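Local structure of leucine aminopeptidase (Legionella pneumophila, 5GNE) at residues M215-V219 and G365-I369. The protein is a zinc metallopeptidase of family M28 that probably removes residues from the amino terminus of peptides, as aminopeptidases do. Residues are numbered along the deposited sequence; the frame is centred on the assembly and turned at random.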
loop_
_atom_site.group_PDB
_atom_site.type_symbol
_atom_site.label_atom_id
_atom_site.label_comp_id
_atom_site.label_asym_id
_atom_site.label_seq_id
_atom_site.Cartn_x
_atom_site.Cartn_y
_atom_site.Cartn_z
ATOM N N MET A 215 5.841 9.819 -9.241
ATOM C CA MET A 215 7.202 9.515 -8.788
ATOM C C MET A 215 7.973 8.748 -9.860
ATOM O O MET A 215 9.091 9.128 -10.236
ATOM C CB MET A 215 7.152 8.719 -7.504
ATOM C CG MET A 215 6.862 9.595 -6.289
ATOM S SD MET A 215 6.378 8.521 -4.935
ATOM C CE MET A 215 7.922 7.635 -4.724
ATOM N N ALA A 216 7.331 7.721 -10.411
ATOM C CA ALA A 216 7.923 6.927 -11.496
ATOM C C ALA A 216 8.240 7.797 -12.700
ATOM O O ALA A 216 9.286 7.659 -13.322
ATOM C CB ALA A 216 7.002 5.776 -11.907
ATOM N N ARG A 217 7.337 8.694 -13.038
ATOM C CA ARG A 217 7.543 9.488 -14.226
ATOM C C ARG A 217 8.645 10.525 -14.042
ATOM O O ARG A 217 9.472 10.728 -14.930
ATOM C CB ARG A 217 6.254 10.214 -14.581
ATOM C CG ARG A 217 6.331 11.047 -15.862
ATOM C CD ARG A 217 5.139 12.006 -15.973
ATOM N NE ARG A 217 5.332 13.149 -15.086
ATOM C CZ ARG A 217 6.236 14.105 -15.293
ATOM N NH1 ARG A 217 7.004 14.068 -16.372
ATOM N NH2 ARG A 217 6.364 15.106 -14.428
ATOM N N VAL A 218 8.675 11.167 -12.882
ATOM C CA VAL A 218 9.801 12.022 -12.536
ATOM C C VAL A 218 11.144 11.288 -12.613
ATOM O O VAL A 218 12.081 11.767 -13.252
ATOM C CB VAL A 218 9.609 12.639 -11.149
ATOM C CG1 VAL A 218 10.885 13.336 -10.704
ATOM C CG2 VAL A 218 8.448 13.623 -11.199
ATOM N N VAL A 219 11.216 10.106 -12.014
ATOM C CA VAL A 219 12.420 9.279 -12.089
ATOM C C VAL A 219 12.830 8.962 -13.545
ATOM O O VAL A 219 14.006 9.039 -13.881
ATOM C CB VAL A 219 12.230 7.954 -11.313
ATOM C CG1 VAL A 219 13.312 6.963 -11.679
ATOM C CG2 VAL A 219 12.217 8.202 -9.800
ATOM N N GLY A 365 7.997 11.115 -1.348
ATOM C CA GLY A 365 8.410 9.954 -2.112
ATOM C C GLY A 365 9.711 10.118 -2.880
ATOM O O GLY A 365 10.575 9.221 -2.876
ATOM N N LEU A 366 9.872 11.259 -3.538
ATOM C CA LEU A 366 11.064 11.474 -4.358
ATOM C C LEU A 366 12.312 11.700 -3.501
ATOM O O LEU A 366 13.378 11.198 -3.831
ATOM C CB LEU A 366 10.832 12.634 -5.316
ATOM C CG LEU A 366 9.894 12.279 -6.482
ATOM C CD1 LEU A 366 9.477 13.483 -7.330
ATOM C CD2 LEU A 366 10.522 11.237 -7.367
ATOM N N ALA A 367 12.195 12.450 -2.406
ATOM C CA ALA A 367 13.305 12.585 -1.449
ATOM C C ALA A 367 13.704 11.201 -0.888
ATOM O O ALA A 367 14.897 10.845 -0.775
ATOM C CB ALA A 367 12.930 13.525 -0.337
ATOM N N PHE A 368 12.682 10.427 -0.534
ATOM C CA PHE A 368 12.856 9.048 -0.112
ATOM C C PHE A 368 13.673 8.257 -1.134
ATOM O O PHE A 368 14.692 7.659 -0.808
ATOM C CB PHE A 368 11.479 8.437 0.105
ATOM C CG PHE A 368 11.487 7.095 0.764
ATOM C CD1 PHE A 368 11.642 6.975 2.138
ATOM C CD2 PHE A 368 11.241 5.952 0.012
ATOM C CE1 PHE A 368 11.607 5.712 2.743
ATOM C CE2 PHE A 368 11.207 4.705 0.599
ATOM C CZ PHE A 368 11.382 4.583 1.969
ATOM N N ILE A 369 13.230 8.294 -2.384
ATOM C CA ILE A 369 13.912 7.593 -3.458
ATOM C C ILE A 369 15.341 8.107 -3.690
ATOM O O ILE A 369 16.258 7.327 -3.896
ATOM C CB ILE A 369 13.116 7.691 -4.756
ATOM C CG1 ILE A 369 11.872 6.808 -4.688
ATOM C CG2 ILE A 369 13.940 7.228 -5.930
ATOM C CD1 ILE A 369 11.032 6.950 -5.914
#
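Met215 reaches across to helix 355-373 with its thioether end, where CE lies 3.5 Å from Gly365 CA and 3.4 Å from Ile369 CD1. The bend at its last torsion (chi3 65°) brings the methyl to Ile369. With no side chain on Gly365, the thioether lies directly against the helix backbone, as the 3.8 Å from Met215 SD to Gly365 CA attests.

The other side-chain contacts are between apolar groups. Leu366 and Met215 run past one another in opposite directions, CG to CG at 4.1 Å. Leu366 CD1 meets Val218 CG1 at 3.7 Å, and CD2 touches Val218 as well and reaches Val219 CG2 at 4.2 Å. Ile369 CD1 also approaches Val219 CG2, at 4.3 Å.

The segment axes come within 10.5 Å and cross at -52°. Phe232 touches both Met215 and Ile369, and Ile188 both Met215 and Phe368, placing helices 202-221 and 355-373 side by side on one face of the mixed eight-stranded sheet, as in the alpha/beta fold of M28 peptidases, away from the zinc ions. Met215 O and Gly365 O are bonded within their own helices, to Val219 N and Ile369 N. With five apolar side-chain pairs and no polar bond between the segments, cohesion here rests on apolar burial.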